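Local coordinates for protein Ddb_g0293866 (Dictyostelium discoideum, PDB 5LW6) that probably binds ADP-ribose, and perhaps poly-ADP-ribose in a DNA damage response, through the macrodomain present here as one piece of a longer protein, at residues Asp93-Glu101 / Gln138-Ala147; Ser150-Pro158 / Glu173-Gly184. All coordinates share one frame; numbering follows the deposited sequence.

Contact 1. Residues Asp93-Glu101 / Gln138-Ala147; sequences DIKLKMMVE and QFNLGCKLFA
M99, present as selenomethionine in this Se-Met-substituted protein, is the centre of the apolar half of this contact, filling the angle between the loop 138-144 and the start of strand 145-149. Its chain runs straight as far as SE and then bends at chi3 (-75°), which carries M99 CE to 3.7 Å from F146 CZ. Meanwhile M99 SE lies 4.8 Å from the centroid of the F146 ring, in an oblique Met-aromatic contact, and touches Q138 CB at 3.8 Å. The chains of M99 and Q138 meet at about a right angle, and L141 adds CD1 at 4.0 Å from M99 SE. Q138 NE2 is bonded to S133 O and S135 O, while Q138 OE1 lies in plane at the edge of the F146 ring. Toward the start of strand 95-101 the packing gives way to two partly exposed lysines that reach for backbone carbonyls. K97, extended beyond CG, passes C143 SG with its CD at 3.9 Å and donates from NZ to L141 O at 2.6 Å, tilted only 19° from the carbonyl plane. K95 bends at chi3 and chi4, and its NZ approaches G142 O at 3.0 Å from above the carbonyl plane. G142 is exposed, making this the solvent side. L96 and M98 point to the other face of the strand, against F58 and helix 70-87. Strands 95-101 and 145-149 flank strand 55-59 as parallel members of one sheet, with the loop folded across its second face, an arrangement in keeping with the three-layered alpha/beta/alpha macrodomain fold.

Contact 2. Residues Ser150-Pro158 / Glu173-Gly184; sequences STWRLKKTP and EKVTKNLYPNCG
T176 OG1 is gripped by two partners: F172 O, one turn earlier in its helix, and a water that donates to it at 3.0 Å. The same water donates to L154 O at 2.7 Å and so ties the loop to the helix beside the direct touch of T176 CG2 on L154 CB (3.8 Å). Next to this bridge, E173 extends beyond CG and takes the backbone N-H of K156 on the anti side of OE2, a nearly straight bond of 2.9 Å (166°) from K156 N. Replacing E173 by an alanine would probably leave K156 N without this acceptor and uncover the K155 side chain where E173 OE2 lies 3.5 Å from K155 CB. The backbone bond from G184 N to W152 O (2.9 Å) closes the far end, while C183 CB sits at the edge of the W152 ring, 4.0 Å from CE3. L154 CD1 fills the middle, 3.8 Å from Y180 CB. The loop, which follows strand 145-149, is thus clasped by helix 169-179 and the turn after it; L154 and T176 both reach L216 of strand 213-217, and Y180 is bonded through OH to P191 O of strand 189-193.

Overall arrangement
The two contacts follow one another along the chain: segment 138-147 ends within strand 145-149, and the loop leaving that strand supplies segment 150-158. Their centres lie 21 Å apart, and beyond this continuity they do not touch. Contact 1 sits deeper, its centre about 9 Å from the chain centre, and joins segments separated by 36 residues; the centre of contact 2 lies about 16 Å out, and 14 residues separate its segments. Contact 1 covers a face of the sheet among its first strands, whereas contact 2 joins the loop to the helix beside strands 213-217 and 189-193. Macrodomains generally bind ADP-ribose near the C-terminal ends of their central parallel strands, the end from which 150-158 departs, but neither contact contains a bound ligand.

Contact 1. Residues Asp93-Glu101 / Gln138-Ala147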
# COMPACT_ATOMS: atom_id res chain seq x y z
N ASP A 93 -17.31 -3.93 -5.17
CA ASP A 93 -16.73 -2.59 -5.12
C ASP A 93 -15.19 -2.59 -4.99
O ASP A 93 -14.54 -1.56 -5.20
CB ASP A 93 -17.31 -1.72 -3.99
CG ASP A 93 -16.93 -2.20 -2.64
OD1 ASP A 93 -17.33 -3.33 -2.29
OD2 ASP A 93 -16.23 -1.43 -1.90
N ILE A 94 -14.64 -3.71 -4.55
CA ILE A 94 -13.25 -3.85 -4.24
C ILE A 94 -12.48 -3.99 -5.52
O ILE A 94 -12.80 -4.76 -6.44
CB ILE A 94 -13.05 -5.11 -3.38
CG1 ILE A 94 -13.63 -4.91 -2.00
CG2 ILE A 94 -11.57 -5.36 -3.27
CD1 ILE A 94 -13.78 -6.17 -1.18
N LYS A 95 -11.44 -3.18 -5.65
CA LYS A 95 -10.51 -3.25 -6.75
C LYS A 95 -9.13 -3.06 -6.17
O LYS A 95 -8.87 -2.04 -5.48
CB LYS A 95 -10.85 -2.16 -7.77
CG LYS A 95 -10.15 -2.33 -9.04
CD LYS A 95 -10.87 -1.55 -10.17
CE LYS A 95 -11.56 -0.24 -9.74
NZ LYS A 95 -10.92 1.02 -10.29
N LEU A 96 -8.26 -4.01 -6.43
CA LEU A 96 -6.88 -3.98 -5.89
C LEU A 96 -5.92 -3.90 -7.06
O LEU A 96 -6.02 -4.73 -8.02
CB LEU A 96 -6.58 -5.21 -5.03
CG LEU A 96 -7.40 -5.44 -3.77
CD1 LEU A 96 -6.93 -6.68 -3.02
CD2 LEU A 96 -7.40 -4.24 -2.89
N LYS A 97 -5.05 -2.91 -7.06
CA LYS A 97 -4.05 -2.73 -8.09
C LYS A 97 -2.73 -2.64 -7.45
O LYS A 97 -2.42 -1.66 -6.76
CB LYS A 97 -4.31 -1.49 -8.95
CG LYS A 97 -5.70 -1.58 -9.61
CD LYS A 97 -5.86 -0.61 -10.77
CE LYS A 97 -7.24 -0.77 -11.43
NZ LYS A 97 -7.39 0.31 -12.44
N MSE A 98 -1.91 -3.65 -7.69
CA MSE A 98 -0.62 -3.68 -7.04
C MSE A 98 0.40 -3.21 -8.04
O MSE A 98 0.57 -3.75 -9.12
CB MSE A 98 -0.24 -5.02 -6.50
CG MSE A 98 1.06 -5.00 -5.73
SE MSE A 98 1.46 -6.76 -4.92
CE MSE A 98 2.08 -7.49 -6.48
N MSE A 99 1.17 -2.22 -7.66
CA MSE A 99 2.12 -1.60 -8.55
C MSE A 99 3.47 -2.24 -8.32
O MSE A 99 4.01 -2.20 -7.24
CB MSE A 99 2.22 -0.09 -8.20
CG MSE A 99 0.82 0.55 -8.37
SE MSE A 99 0.77 2.45 -7.90
CE MSE A 99 0.83 2.26 -5.89
N VAL A 100 4.06 -2.79 -9.35
CA VAL A 100 5.33 -3.49 -9.30
C VAL A 100 6.37 -2.79 -10.20
O VAL A 100 6.11 -2.53 -11.39
CB VAL A 100 5.15 -5.00 -9.70
CG1 VAL A 100 6.48 -5.70 -9.77
CG2 VAL A 100 4.13 -5.72 -8.82
N GLU A 101 7.55 -2.50 -9.66
CA GLU A 101 8.56 -1.83 -10.47
C GLU A 101 9.08 -2.79 -11.55
O GLU A 101 9.11 -4.02 -11.38
CB GLU A 101 9.65 -1.25 -9.58
CG GLU A 101 9.13 -0.09 -8.72
CD GLU A 101 10.17 0.47 -7.75
OE1 GLU A 101 11.38 0.19 -7.95
OE2 GLU A 101 9.77 1.11 -6.73
N GLN A 138 1.84 5.94 -12.33
CA GLN A 138 1.21 5.32 -11.17
C GLN A 138 0.00 6.00 -10.56
O GLN A 138 -0.73 5.41 -9.80
CB GLN A 138 2.26 5.16 -10.10
CG GLN A 138 2.58 6.32 -9.25
CD GLN A 138 3.83 6.02 -8.38
OE1 GLN A 138 3.73 5.36 -7.34
NE2 GLN A 138 4.99 6.44 -8.86
N PHE A 139 -0.26 7.24 -10.94
CA PHE A 139 -1.21 8.04 -10.21
C PHE A 139 -2.64 8.06 -10.77
O PHE A 139 -3.57 8.33 -10.02
CB PHE A 139 -0.64 9.46 -10.13
CG PHE A 139 0.61 9.51 -9.34
CD1 PHE A 139 0.64 9.18 -8.00
CD2 PHE A 139 1.79 9.84 -9.94
CE1 PHE A 139 1.82 9.21 -7.32
CE2 PHE A 139 2.99 9.80 -9.28
CZ PHE A 139 2.98 9.48 -7.93
N ASN A 140 -2.81 7.74 -12.06
CA ASN A 140 -4.14 7.76 -12.61
C ASN A 140 -4.66 6.36 -12.91
O ASN A 140 -5.11 6.11 -14.02
CB ASN A 140 -4.18 8.68 -13.86
CG ASN A 140 -5.58 9.16 -14.21
OD1 ASN A 140 -6.49 9.05 -13.44
ND2 ASN A 140 -5.72 9.74 -15.38
N LEU A 141 -4.71 5.50 -11.91
CA LEU A 141 -5.18 4.11 -12.09
C LEU A 141 -6.59 3.90 -11.64
O LEU A 141 -7.01 2.77 -11.55
CB LEU A 141 -4.25 3.15 -11.34
CG LEU A 141 -2.77 3.32 -11.67
CD1 LEU A 141 -2.04 2.34 -10.76
CD2 LEU A 141 -2.45 3.00 -13.10
N GLY A 142 -7.29 4.97 -11.30
CA GLY A 142 -8.70 4.90 -10.96
C GLY A 142 -8.98 4.37 -9.56
O GLY A 142 -10.02 3.68 -9.36
N CYS A 143 -8.10 4.64 -8.60
CA CYS A 143 -8.28 4.09 -7.26
C CYS A 143 -8.48 5.23 -6.30
O CYS A 143 -7.76 6.22 -6.38
CB CYS A 143 -7.07 3.29 -6.81
SG CYS A 143 -6.91 1.71 -7.76
N LYS A 144 -9.47 5.10 -5.42
CA LYS A 144 -9.76 6.10 -4.45
C LYS A 144 -8.78 6.17 -3.28
O LYS A 144 -8.68 7.22 -2.59
CB LYS A 144 -11.20 5.97 -3.95
CG LYS A 144 -12.17 6.34 -5.05
CD LYS A 144 -13.57 6.44 -4.46
CE LYS A 144 -14.66 6.53 -5.56
NZ LYS A 144 -14.62 7.95 -5.97
N LEU A 145 -8.05 5.07 -3.05
CA LEU A 145 -7.07 4.98 -2.00
C LEU A 145 -5.70 4.67 -2.67
O LEU A 145 -5.59 3.81 -3.50
CB LEU A 145 -7.35 3.92 -0.93
CG LEU A 145 -8.68 4.10 -0.17
CD1 LEU A 145 -9.73 3.43 -1.00
CD2 LEU A 145 -8.61 3.48 1.23
N PHE A 146 -4.69 5.44 -2.29
CA PHE A 146 -3.36 5.32 -2.88
C PHE A 146 -2.37 5.13 -1.73
O PHE A 146 -2.27 6.01 -0.89
CB PHE A 146 -3.00 6.56 -3.69
CG PHE A 146 -1.71 6.40 -4.46
CD1 PHE A 146 -0.48 6.67 -3.88
CD2 PHE A 146 -1.72 5.92 -5.72
CE1 PHE A 146 0.72 6.49 -4.54
CE2 PHE A 146 -0.55 5.76 -6.44
CZ PHE A 146 0.67 5.99 -5.87
N ALA A 147 -1.67 4.00 -1.72
CA ALA A 147 -0.71 3.64 -0.66
C ALA A 147 0.69 3.88 -1.16
O ALA A 147 1.04 3.56 -2.34
CB ALA A 147 -0.86 2.22 -0.28

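Contact 2. Residues Ser150-Pro158 / Glu173-Gly184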
# COMPACT_ATOMS: atom_id res chain seq x y z
N SER A 150 6.55 4.35 3.52
CA SER A 150 7.09 5.44 4.32
C SER A 150 8.00 4.88 5.42
O SER A 150 8.36 3.68 5.43
CB SER A 150 5.92 6.27 4.88
OG SER A 150 6.38 7.44 5.56
N THR A 151 8.40 5.73 6.34
CA THR A 151 9.24 5.29 7.46
C THR A 151 8.61 5.84 8.72
O THR A 151 7.59 6.55 8.67
CB THR A 151 10.70 5.84 7.33
OG1 THR A 151 10.70 7.25 7.64
CG2 THR A 151 11.33 5.62 5.97
N TRP A 152 9.24 5.56 9.86
CA TRP A 152 8.67 5.95 11.12
C TRP A 152 8.37 7.47 11.17
O TRP A 152 7.42 7.93 11.87
CB TRP A 152 9.54 5.48 12.33
CG TRP A 152 10.76 6.24 12.50
CD1 TRP A 152 11.93 6.02 11.89
CD2 TRP A 152 10.93 7.43 13.30
NE1 TRP A 152 12.84 7.01 12.25
CE2 TRP A 152 12.23 7.86 13.14
CE3 TRP A 152 10.09 8.15 14.14
CZ2 TRP A 152 12.74 9.00 13.79
CZ3 TRP A 152 10.59 9.28 14.78
CH2 TRP A 152 11.92 9.67 14.60
N ARG A 153 9.15 8.24 10.42
CA ARG A 153 9.04 9.69 10.48
C ARG A 153 7.77 10.24 9.84
O ARG A 153 7.38 11.37 10.06
CB ARG A 153 10.21 10.35 9.78
CG ARG A 153 11.58 10.19 10.36
CD ARG A 153 11.79 11.16 11.52
NE ARG A 153 12.44 12.46 11.25
CZ ARG A 153 13.74 12.61 10.94
NH1 ARG A 153 14.58 11.57 10.75
NH2 ARG A 153 14.18 13.83 10.78
N LEU A 154 7.20 9.46 8.93
CA LEU A 154 6.00 9.83 8.28
C LEU A 154 6.17 11.11 7.43
O LEU A 154 5.34 12.00 7.44
CB LEU A 154 4.85 9.95 9.26
CG LEU A 154 4.36 8.67 9.94
CD1 LEU A 154 3.13 8.99 10.73
CD2 LEU A 154 4.19 7.44 8.98
N LYS A 155 7.31 11.15 6.76
CA LYS A 155 7.75 12.31 5.96
C LYS A 155 8.12 11.85 4.54
O LYS A 155 8.37 10.66 4.25
CB LYS A 155 8.99 12.94 6.59
CG LYS A 155 8.61 13.70 7.84
CD LYS A 155 9.77 14.41 8.47
CE LYS A 155 9.36 14.95 9.84
NZ LYS A 155 9.16 13.86 10.85
N LYS A 156 8.24 12.83 3.71
CA LYS A 156 8.74 12.56 2.34
C LYS A 156 9.99 11.75 2.28
O LYS A 156 10.95 11.98 3.07
CB LYS A 156 8.98 13.89 1.67
CG LYS A 156 9.47 13.71 0.25
CD LYS A 156 9.64 15.08 -0.38
CE LYS A 156 11.10 15.45 -0.38
NZ LYS A 156 11.16 16.94 -0.39
N THR A 157 10.02 10.73 1.42
CA THR A 157 11.26 10.00 1.19
C THR A 157 11.70 10.23 -0.25
O THR A 157 10.88 10.69 -1.04
CB THR A 157 11.11 8.47 1.40
OG1 THR A 157 10.55 7.88 0.24
CG2 THR A 157 10.23 8.12 2.55
N PRO A 158 12.97 9.88 -0.60
CA PRO A 158 13.35 10.06 -1.99
C PRO A 158 12.51 9.19 -2.95
O PRO A 158 12.35 9.54 -4.15
CB PRO A 158 14.81 9.63 -2.01
CG PRO A 158 15.26 9.82 -0.63
CD PRO A 158 14.11 9.39 0.21
N GLU A 173 2.81 17.11 5.11
CA GLU A 173 3.57 16.71 6.29
C GLU A 173 2.99 17.28 7.57
O GLU A 173 2.98 16.61 8.60
CB GLU A 173 5.01 17.10 6.12
CG GLU A 173 5.75 16.21 5.13
CD GLU A 173 7.26 16.40 5.15
OE1 GLU A 173 7.75 17.37 5.83
OE2 GLU A 173 8.01 15.61 4.53
N LYS A 174 2.51 18.50 7.49
CA LYS A 174 1.79 19.15 8.56
C LYS A 174 0.49 18.47 8.93
O LYS A 174 0.26 18.21 10.09
CB LYS A 174 1.55 20.60 8.22
CG LYS A 174 0.95 21.41 9.36
CD LYS A 174 0.35 22.69 8.83
CE LYS A 174 1.38 23.79 8.92
NZ LYS A 174 0.86 25.01 8.26
N VAL A 175 -0.34 18.15 7.93
CA VAL A 175 -1.51 17.40 8.15
C VAL A 175 -1.17 16.01 8.75
O VAL A 175 -1.87 15.59 9.65
CB VAL A 175 -2.30 17.21 6.85
CG1 VAL A 175 -3.39 16.22 7.08
CG2 VAL A 175 -2.90 18.54 6.38
N THR A 176 -0.12 15.35 8.26
CA THR A 176 0.27 14.03 8.75
C THR A 176 0.62 14.08 10.25
O THR A 176 0.10 13.28 11.03
CB THR A 176 1.42 13.49 7.93
OG1 THR A 176 1.00 13.43 6.53
CG2 THR A 176 1.86 12.10 8.43
N LYS A 177 1.44 15.07 10.59
CA LYS A 177 1.93 15.31 11.99
C LYS A 177 0.73 15.65 12.92
O LYS A 177 0.69 15.25 14.06
CB LYS A 177 3.02 16.39 11.91
CG LYS A 177 4.06 16.62 13.04
CD LYS A 177 4.70 15.39 13.74
CE LYS A 177 5.06 15.70 15.21
NZ LYS A 177 4.06 16.57 15.93
N ASN A 178 -0.25 16.36 12.42
CA ASN A 178 -1.45 16.64 13.19
C ASN A 178 -2.28 15.45 13.45
O ASN A 178 -2.78 15.24 14.56
CB ASN A 178 -2.28 17.75 12.56
CG ASN A 178 -1.69 19.10 12.85
OD1 ASN A 178 -1.02 19.30 13.89
ND2 ASN A 178 -1.94 20.05 11.97
N LEU A 179 -2.32 14.55 12.49
CA LEU A 179 -3.09 13.37 12.73
C LEU A 179 -2.36 12.28 13.58
O LEU A 179 -3.03 11.49 14.25
CB LEU A 179 -3.53 12.77 11.35
CG LEU A 179 -4.64 13.46 10.56
CD1 LEU A 179 -4.73 12.74 9.21
CD2 LEU A 179 -5.99 13.45 11.27
N TYR A 180 -1.05 12.20 13.44
CA TYR A 180 -0.22 11.16 14.02
C TYR A 180 0.96 11.76 14.69
O TYR A 180 2.10 11.69 14.21
CB TYR A 180 0.25 10.20 12.90
CG TYR A 180 -0.93 9.64 12.14
CD1 TYR A 180 -1.86 8.79 12.76
CD2 TYR A 180 -1.12 9.96 10.80
CE1 TYR A 180 -2.95 8.24 12.05
CE2 TYR A 180 -2.22 9.42 10.08
CZ TYR A 180 -3.15 8.60 10.72
OH TYR A 180 -4.25 8.09 10.08
N PRO A 181 0.69 12.44 15.82
CA PRO A 181 1.73 13.24 16.40
C PRO A 181 2.87 12.41 16.96
O PRO A 181 3.96 12.92 17.15
CB PRO A 181 0.98 14.03 17.51
CG PRO A 181 -0.31 13.35 17.70
CD PRO A 181 -0.64 12.70 16.39
N ASN A 182 2.61 11.15 17.27
CA ASN A 182 3.59 10.24 17.85
C ASN A 182 4.28 9.39 16.77
O ASN A 182 5.00 8.48 17.06
CB ASN A 182 2.90 9.34 18.90
CG ASN A 182 2.36 10.14 20.04
OD1 ASN A 182 2.97 11.12 20.40
ND2 ASN A 182 1.15 9.83 20.49
N CYS A 183 4.04 9.73 15.51
CA CYS A 183 4.79 9.18 14.40
C CYS A 183 4.35 7.75 14.16
O CYS A 183 3.32 7.37 14.63
CB CYS A 183 6.27 9.32 14.64
SG CYS A 183 6.87 11.04 14.79
N GLY A 184 5.14 6.96 13.44
CA GLY A 184 4.66 5.69 12.93
C GLY A 184 5.45 4.54 13.44
O GLY A 184 6.59 4.71 13.85
O HOH W 1 3.71 12.94 5.46